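Local atomic coordinates of takeout-like protein 1 (PDB entry 3E8T), a protein that binds ubiquinone-8 in its interior and probably serves as a carrier of hydrophobic ligands in insects, as a member of the takeout family. Residues A14-T17 against S18-Q22. Numbering follows the deposited sequence.
Sequences ACMT and SAFQQ. With UQ8 (Ubiquinone-8), chain B.
M16 and F20, one turn apart on helix 13-28, meet at 3.8 Å between M16 CE and F20 CE1, an apolar side-chain contact that borders the ubiquinone headgroup. Their backbones are tied by the i to i+4 bond from F20 N to M16 O (2.9 Å, N-H...O 162°); S18, A19 and Q21 repeat the pattern with A14, C15 and T17. Followed outward, F20 starts with CB 3.5 Å from M16 O. A chi1 of -88° sets CG beside the backbone N, and CD1 stays near both M16 O and the ligand's C4M methyl. Farther out, CE1 lies 3.4 Å from quinone carbon C3, while CE2 comes within 3.2 Å of C10, the methyl that lies over one face of the ring, offset toward its rim. CZ, at the tip, faces the ligand, near C10 and quinone carbon C2. M16, bent at chi2 and chi3, brings CE also to 3.8 Å from methoxy oxygen O3. A19 CB approaches C4M at 3.2 Å. Were F20 an alanine, the ring that C10 lies over would be lost, which would probably open a gap between M16 CE and the start of the isoprenoid tail. Away from the ligand, T17 and Q21 tie the helix to strand 54-77: T17 OG1 bonds to V74 N and also S13 O, Q21 OE1 accepts from I71 N, Q21 NE2 donates to A69 O. The C15-C8 disulfide fixes the helix to the preceding loop. Here the ligand meets mainly methyl and aromatic carbon, which suggests that this turn helps hold the quinone end by van der Waals packing, consistent with a carrier of hydrophobic molecules.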
loop_
_atom_site.group_PDB
_atom_site.type_symbol
_atom_site.label_atom_id
_atom_site.label_comp_id
_atom_site.label_asym_id
_atom_site.label_seq_id
_atom_site.Cartn_x
_atom_site.Cartn_y
_atom_site.Cartn_z
ATOM N N ALA A 14 -6.566 -20.291 8.760
ATOM C CA ALA A 14 -7.376 -19.549 9.726
ATOM C C ALA A 14 -6.485 -18.928 10.816
ATOM O O ALA A 14 -6.667 -17.773 11.203
ATOM C CB ALA A 14 -8.447 -20.466 10.344
ATOM N N CYS A 15 -5.528 -19.705 11.318
ATOM C CA CYS A 15 -4.590 -19.201 12.310
ATOM C C CYS A 15 -3.727 -18.101 11.735
ATOM O O CYS A 15 -3.478 -17.132 12.424
ATOM C CB CYS A 15 -3.666 -20.347 12.834
ATOM S SG CYS A 15 -2.430 -19.845 14.065
ATOM N N MET A 16 -3.203 -18.333 10.546
ATOM C CA MET A 16 -2.329 -17.335 9.964
ATOM C C MET A 16 -3.025 -16.011 9.698
ATOM O O MET A 16 -2.434 -14.942 9.855
ATOM C CB MET A 16 -1.708 -17.852 8.692
ATOM C CG MET A 16 -0.676 -18.922 8.949
ATOM S SD MET A 16 0.756 -18.277 9.759
ATOM C CE MET A 16 1.617 -17.647 8.363
ATOM N N THR A 17 -4.278 -16.109 9.292
ATOM C CA THR A 17 -5.085 -14.932 9.077
ATOM C C THR A 17 -5.221 -14.133 10.374
ATOM O O THR A 17 -4.977 -12.918 10.405
ATOM C CB THR A 17 -6.463 -15.307 8.491
ATOM O OG1 THR A 17 -6.283 -15.994 7.238
ATOM C CG2 THR A 17 -7.331 -14.059 8.273
ATOM N N SER A 18 -5.584 -14.818 11.474
ATOM C CA SER A 18 -5.688 -14.143 12.757
ATOM C C SER A 18 -4.323 -13.617 13.238
ATOM O O SER A 18 -4.253 -12.565 13.851
ATOM C CB SER A 18 -6.323 -15.074 13.799
ATOM O OG SER A 18 -6.315 -14.475 15.102
ATOM N N ALA A 19 -3.260 -14.375 13.024
ATOM C CA ALA A 19 -1.924 -13.978 13.502
ATOM C C ALA A 19 -1.500 -12.698 12.788
ATOM O O ALA A 19 -0.983 -11.792 13.405
ATOM C CB ALA A 19 -0.923 -15.055 13.299
ATOM N N PHE A 20 -1.739 -12.626 11.480
ATOM C CA PHE A 20 -1.376 -11.422 10.721
ATOM C C PHE A 20 -2.240 -10.272 11.241
ATOM O O PHE A 20 -1.742 -9.138 11.447
ATOM C CB PHE A 20 -1.623 -11.619 9.222
ATOM C CG PHE A 20 -0.468 -12.228 8.446
ATOM C CD1 PHE A 20 0.245 -13.320 8.910
ATOM C CD2 PHE A 20 -0.080 -11.674 7.216
ATOM C CE1 PHE A 20 1.283 -13.866 8.199
ATOM C CE2 PHE A 20 0.969 -12.242 6.490
ATOM C CZ PHE A 20 1.651 -13.330 6.980
ATOM N N GLN A 21 -3.524 -10.528 11.425
ATOM C CA GLN A 21 -4.427 -9.500 11.919
ATOM C C GLN A 21 -3.990 -8.919 13.271
ATOM O O GLN A 21 -4.025 -7.717 13.474
ATOM C CB GLN A 21 -5.849 -10.025 12.025
ATOM C CG GLN A 21 -6.890 -8.983 12.409
ATOM C CD GLN A 21 -7.095 -8.000 11.279
ATOM O OE1 GLN A 21 -7.834 -8.309 10.363
ATOM N NE2 GLN A 21 -6.495 -6.815 11.370
ATOM N N GLN A 22 -3.605 -9.769 14.224
ATOM C CA GLN A 22 -3.298 -9.282 15.572
ATOM C C GLN A 22 -1.957 -8.597 15.649
ATOM O O GLN A 22 -1.762 -7.734 16.509
ATOM C CB GLN A 22 -3.361 -10.407 16.592
ATOM C CG GLN A 22 -4.735 -10.947 16.771
ATOM C CD GLN A 22 -5.723 -9.888 17.188
ATOM O OE1 GLN A 22 -6.615 -9.496 16.414
ATOM N NE2 GLN A 22 -5.553 -9.387 18.405
HETATM C C45 UQ8 B . -4.235 14.673 -9.742
HETATM C C44 UQ8 B . -5.074 13.741 -10.620
HETATM C C46 UQ8 B . -6.034 14.570 -11.431
HETATM C C43 UQ8 B . -5.825 12.688 -9.825
HETATM C C42 UQ8 B . -4.922 12.031 -8.770
HETATM C C41 UQ8 B . -3.892 11.151 -9.465
HETATM C C39 UQ8 B . -3.757 9.830 -8.738
HETATM C C40 UQ8 B . -2.410 9.346 -8.206
HETATM C C38 UQ8 B . -4.850 9.015 -8.615
HETATM C C37 UQ8 B . -4.849 7.788 -7.966
HETATM C C36 UQ8 B . -6.322 7.410 -7.808
HETATM C C34 UQ8 B . -6.532 6.173 -6.955
HETATM C C35 UQ8 B . -7.850 5.904 -6.615
HETATM C C33 UQ8 B . -5.453 5.425 -6.490
HETATM C C32 UQ8 B . -5.470 4.256 -5.736
HETATM C C31 UQ8 B . -4.138 4.177 -4.944
HETATM C C29 UQ8 B . -3.952 2.862 -4.201
HETATM C C30 UQ8 B . -4.288 1.508 -4.903
HETATM C C28 UQ8 B . -3.485 2.869 -2.891
HETATM C C27 UQ8 B . -3.277 1.741 -2.106
HETATM C C26 UQ8 B . -2.139 1.953 -1.098
HETATM C C24 UQ8 B . -2.085 0.801 -0.089
HETATM C C25 UQ8 B . -3.202 0.622 0.954
HETATM C C23 UQ8 B . -1.029 -0.083 -0.126
HETATM C C22 UQ8 B . -0.813 -1.178 0.716
HETATM C C21 UQ8 B . 0.384 -2.003 0.244
HETATM C C19 UQ8 B . 0.502 -3.395 0.866
HETATM C C20 UQ8 B . 1.611 -4.230 0.227
HETATM C C18 UQ8 B . 0.585 -3.373 2.398
HETATM C C17 UQ8 B . 0.803 -4.781 2.970
HETATM C C16 UQ8 B . 0.422 -4.891 4.456
HETATM C C14 UQ8 B . 1.015 -6.176 5.023
HETATM C C15 UQ8 B . 1.008 -7.447 4.154
HETATM C C13 UQ8 B . 1.588 -6.212 6.292
HETATM C C12 UQ8 B . 2.157 -7.363 6.832
HETATM C C11 UQ8 B . 2.109 -7.412 8.373
HETATM C C9 UQ8 B . 2.156 -8.861 8.892
HETATM C C10 UQ8 B . 2.674 -9.849 7.833
HETATM C C8 UQ8 B . 3.012 -8.903 10.154
HETATM C C7 UQ8 B . 4.345 -9.629 9.948
HETATM C C6 UQ8 B . 4.231 -11.168 10.067
HETATM C C1 UQ8 B . 4.883 -11.978 9.130
HETATM C C1M UQ8 B . 5.612 -11.359 8.114
HETATM C C2 UQ8 B . 4.813 -13.375 9.187
HETATM O O2 UQ8 B . 5.392 -14.087 8.362
HETATM C C3 UQ8 B . 4.089 -13.989 10.197
HETATM O O3 UQ8 B . 4.023 -15.350 10.251
HETATM C C3M UQ8 B . 5.153 -15.867 10.953
HETATM C C4 UQ8 B . 3.424 -13.214 11.139
HETATM O O4 UQ8 B . 2.716 -13.838 12.127
HETATM C C4M UQ8 B . 1.778 -14.769 11.567
HETATM C C5 UQ8 B . 3.493 -11.815 11.074
HETATM O O5 UQ8 B . 2.902 -11.153 11.931
#